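Local coordinates for kinesin-like protein KIF19 (Mus musculus, PDB 5GSZ), which walks toward microtubule plus ends and, by depolymerizing microtubules at ciliary tips, regulates the length of motile cilia, this chain being its ATP-binding motor domain, at residues 151-156 against 300-305. Sequence-based numbering, arbitrary orientation.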
ATOM      1  N   LEU A 151       7.360  -1.229  10.420  1.00 49.95           N
ATOM      2  CA  LEU A 151       8.053   0.020  10.697  1.00 50.19           C
ATOM      3  C   LEU A 151       7.217   1.208  10.221  1.00 48.16           C
ATOM      4  O   LEU A 151       6.279   1.059   9.429  1.00 45.91           O
ATOM      5  CB  LEU A 151       9.437   0.016  10.034  1.00 42.56           C
ATOM      6  CG  LEU A 151       9.397  -0.095   8.513  1.00 43.51           C
ATOM      7  CD1 LEU A 151       9.908   1.168   7.848  1.00 43.79           C
ATOM      8  CD2 LEU A 151      10.139  -1.314   8.052  1.00 52.32           C
ATOM      9  N   GLU A 152       7.549   2.392  10.740  1.00 43.63           N
ATOM     10  CA  GLU A 152       7.010   3.639  10.226  1.00 42.89           C
ATOM     11  C   GLU A 152       8.086   4.397   9.470  1.00 44.80           C
ATOM     12  O   GLU A 152       9.265   4.324   9.812  1.00 46.51           O
ATOM     13  CB  GLU A 152       6.483   4.530  11.341  1.00 47.72           C
ATOM     14  CG  GLU A 152       5.663   5.722  10.864  1.00 48.59           C
ATOM     15  CD  GLU A 152       5.216   6.595  12.014  1.00 55.03           C
ATOM     16  OE1 GLU A 152       6.081   6.949  12.850  1.00 57.12           O
ATOM     17  OE2 GLU A 152       3.994   6.874  12.111  1.00 50.93           O
ATOM     18  N   ILE A 153       7.666   5.098   8.419  1.00 45.61           N
ATOM     19  CA  ILE A 153       8.403   6.226   7.855  1.00 50.02           C
ATOM     20  C   ILE A 153       7.526   7.458   8.030  1.00 49.08           C
ATOM     21  O   ILE A 153       6.416   7.529   7.483  1.00 49.39           O
ATOM     22  CB  ILE A 153       8.765   6.025   6.374  1.00 49.86           C
ATOM     23  CG1 ILE A 153       9.256   4.604   6.128  1.00 45.08           C
ATOM     24  CG2 ILE A 153       9.858   7.009   5.968  1.00 49.60           C
ATOM     25  CD1 ILE A 153       9.423   4.296   4.659  1.00 45.76           C
ATOM     26  N   TYR A 154       8.009   8.410   8.812  1.00 52.68           N
ATOM     27  CA  TYR A 154       7.305   9.655   9.087  1.00 51.19           C
ATOM     28  C   TYR A 154       8.299  10.776   8.847  1.00 54.21           C
ATOM     29  O   TYR A 154       9.294  10.885   9.569  1.00 59.93           O
ATOM     30  CB  TYR A 154       6.771   9.694  10.519  1.00 50.07           C
ATOM     31  CG  TYR A 154       6.046  10.971  10.804  1.00 56.25           C
ATOM     32  CD1 TYR A 154       4.684  11.091  10.551  1.00 59.07           C
ATOM     33  CD2 TYR A 154       6.727  12.080  11.282  1.00 59.13           C
ATOM     34  CE1 TYR A 154       4.025  12.278  10.788  1.00 61.68           C
ATOM     35  CE2 TYR A 154       6.086  13.264  11.518  1.00 56.76           C
ATOM     36  CZ  TYR A 154       4.736  13.365  11.273  1.00 63.60           C
ATOM     37  OH  TYR A 154       4.102  14.562  11.518  1.00 65.19           O
ATOM     38  N   ASN A 155       8.040  11.611   7.850  1.00 55.64           N
ATOM     39  CA  ASN A 155       8.964  12.688   7.506  1.00 59.54           C
ATOM     40  C   ASN A 155      10.382  12.142   7.382  1.00 60.27           C
ATOM     41  O   ASN A 155      11.327  12.636   7.998  1.00 61.15           O
ATOM     42  CB  ASN A 155       8.905  13.823   8.531  1.00 55.81           C
ATOM     43  CG  ASN A 155       7.696  14.707   8.350  1.00 60.24           C
ATOM     44  OD1 ASN A 155       7.171  14.841   7.246  1.00 58.53           O
ATOM     45  ND2 ASN A 155       7.245  15.319   9.437  1.00 65.45           N
ATOM     46  N   GLU A 156      10.508  11.063   6.620  1.00 63.67           N
ATOM     47  CA  GLU A 156      11.776  10.398   6.342  1.00 62.13           C
ATOM     48  C   GLU A 156      12.494   9.904   7.591  1.00 59.58           C
ATOM     49  O   GLU A 156      13.669   9.539   7.505  1.00 61.11           O
ATOM     50  CB  GLU A 156      12.705  11.302   5.527  1.00 59.16           C
ATOM     51  CG  GLU A 156      12.060  11.752   4.236  1.00 61.42           C
ATOM     52  CD  GLU A 156      11.665  10.576   3.368  1.00 60.63           C
ATOM     53  OE1 GLU A 156      12.562   9.782   3.010  1.00 57.08           O
ATOM     54  OE2 GLU A 156      10.455  10.426   3.078  1.00 72.42           O
ATOM     55  N   ASP A 300      16.867   9.882  -2.856  1.00 57.46           N
ATOM     56  CA  ASP A 300      15.805   8.891  -2.761  1.00 61.78           C
ATOM     57  C   ASP A 300      15.187   8.923  -1.371  1.00 61.38           C
ATOM     58  O   ASP A 300      15.898   8.991  -0.366  1.00 64.42           O
ATOM     59  CB  ASP A 300      16.356   7.500  -3.060  1.00 61.09           C
ATOM     60  CG  ASP A 300      16.883   7.382  -4.477  1.00 75.85           C
ATOM     61  OD1 ASP A 300      16.604   8.304  -5.286  1.00 78.28           O
ATOM     62  OD2 ASP A 300      17.561   6.371  -4.787  1.00 81.11           O
ATOM     63  N   SER A 301      13.860   8.884  -1.309  1.00 59.46           N
ATOM     64  CA  SER A 301      13.192   8.802  -0.021  1.00 52.68           C
ATOM     65  C   SER A 301      13.565   7.496   0.676  1.00 53.63           C
ATOM     66  O   SER A 301      14.059   6.550   0.056  1.00 50.96           O
ATOM     67  CB  SER A 301      11.684   8.896  -0.206  1.00 51.85           C
ATOM     68  OG  SER A 301      11.238   7.902  -1.106  1.00 52.64           O
ATOM     69  N   LYS A 302      13.352   7.458   1.994  1.00 50.40           N
ATOM     70  CA  LYS A 302      13.560   6.207   2.712  1.00 52.05           C
ATOM     71  C   LYS A 302      12.747   5.078   2.081  1.00 54.00           C
ATOM     72  O   LYS A 302      13.254   3.965   1.901  1.00 49.88           O
ATOM     73  CB  LYS A 302      13.206   6.370   4.194  1.00 48.05           C
ATOM     74  CG  LYS A 302      13.924   7.520   4.887  1.00 57.59           C
ATOM     75  CD  LYS A 302      15.447   7.328   4.931  1.00 64.56           C
ATOM     76  CE  LYS A 302      16.155   8.624   5.316  1.00 61.02           C
ATOM     77  NZ  LYS A 302      16.018   9.650   4.227  1.00 63.29           N
ATOM     78  N   LEU A 303      11.493   5.355   1.693  1.00 53.12           N
ATOM     79  CA  LEU A 303      10.664   4.283   1.159  1.00 45.97           C
ATOM     80  C   LEU A 303      11.180   3.805  -0.184  1.00 46.98           C
ATOM     81  O   LEU A 303      11.149   2.602  -0.460  1.00 52.54           O
ATOM     82  CB  LEU A 303       9.206   4.731   1.067  1.00 53.21           C
ATOM     83  CG  LEU A 303       8.186   3.819   0.374  1.00 50.69           C
ATOM     84  CD1 LEU A 303       8.120   2.484   1.072  1.00 49.96           C
ATOM     85  CD2 LEU A 303       6.800   4.450   0.350  1.00 45.40           C
ATOM     86  N   THR A 304      11.698   4.712  -1.015  1.00 52.12           N
ATOM     87  CA  THR A 304      12.297   4.295  -2.285  1.00 52.70           C
ATOM     88  C   THR A 304      13.527   3.426  -2.061  1.00 50.37           C
ATOM     89  O   THR A 304      13.681   2.369  -2.692  1.00 45.98           O
ATOM     90  CB  THR A 304      12.676   5.508  -3.127  1.00 48.79           C
ATOM     91  OG1 THR A 304      11.496   6.208  -3.525  1.00 53.32           O
ATOM     92  CG2 THR A 304      13.421   5.058  -4.355  1.00 47.07           C
ATOM     93  N   ARG A 305      14.430   3.876  -1.184  1.00 50.79           N
ATOM     94  CA  ARG A 305      15.634   3.100  -0.900  1.00 55.70           C
ATOM     95  C   ARG A 305      15.280   1.727  -0.338  1.00 53.60           C
ATOM     96  O   ARG A 305      15.869   0.719  -0.739  1.00 56.44           O
ATOM     97  CB  ARG A 305      16.554   3.873   0.058  1.00 60.13           C
ATOM     98  CG  ARG A 305      17.396   4.972  -0.631  1.00 62.26           C
ATOM     99  CD  ARG A 305      17.678   6.193   0.274  1.00 63.93           C
ATOM    100  NE  ARG A 305      18.540   5.898   1.417  1.00 69.19           N
ATOM    101  CZ  ARG A 305      18.722   6.719   2.452  1.00 76.04           C
ATOM    102  NH1 ARG A 305      18.093   7.891   2.497  1.00 72.36           N
ATOM    103  NH2 ARG A 305      19.520   6.362   3.453  1.00 78.67           N
TER
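Glu156 reaches from the tight beta-hairpin turn between strands 142-154 and 157-160 to the first residues of helix 302-307, where its OE1 accepts the backbone N-H of Lys302 at 2.7 Å from N. The bond is straight, 169° at the hydrogen, and the N-H points at OE1 almost in line with the CD-OE1 bond. The carboxylate therefore takes up an amide of the helix's first turn, and the helix dipole would probably favour its negative charge. At the same end Ser301 is the N-cap: its OG accepts from Thr304 N at 3.2 Å and from Thr304 OG1. Glu156 and Ser301 thus hold different amides of one helix start.

Glu156 OE1 also lies 3.7 Å from Lys302 NZ, a long salt bridge. Bends at chi2 (-64°) and chi4 (-68°) curl the lysine back past Glu156, with its CG and CE lying against the Glu156 carbonyl oxygen.

Apolar contact continues on the strand side. The two branches of Ile153 divide the work: CD1 rests on Leu303 CB at 3.6 Å, the two side chains crossing at about a right angle, while CG2 touches Lys302 CB at 3.8 Å.

In the kinesin motor domain this pins the helix start to the hairpin at the edge of the central sheet: Ile153 and Leu303 both pack on His221 of strand 220-232, and Lys302 touches Ile158 of edge strand 157-160 and Leu171 of strand 171-173.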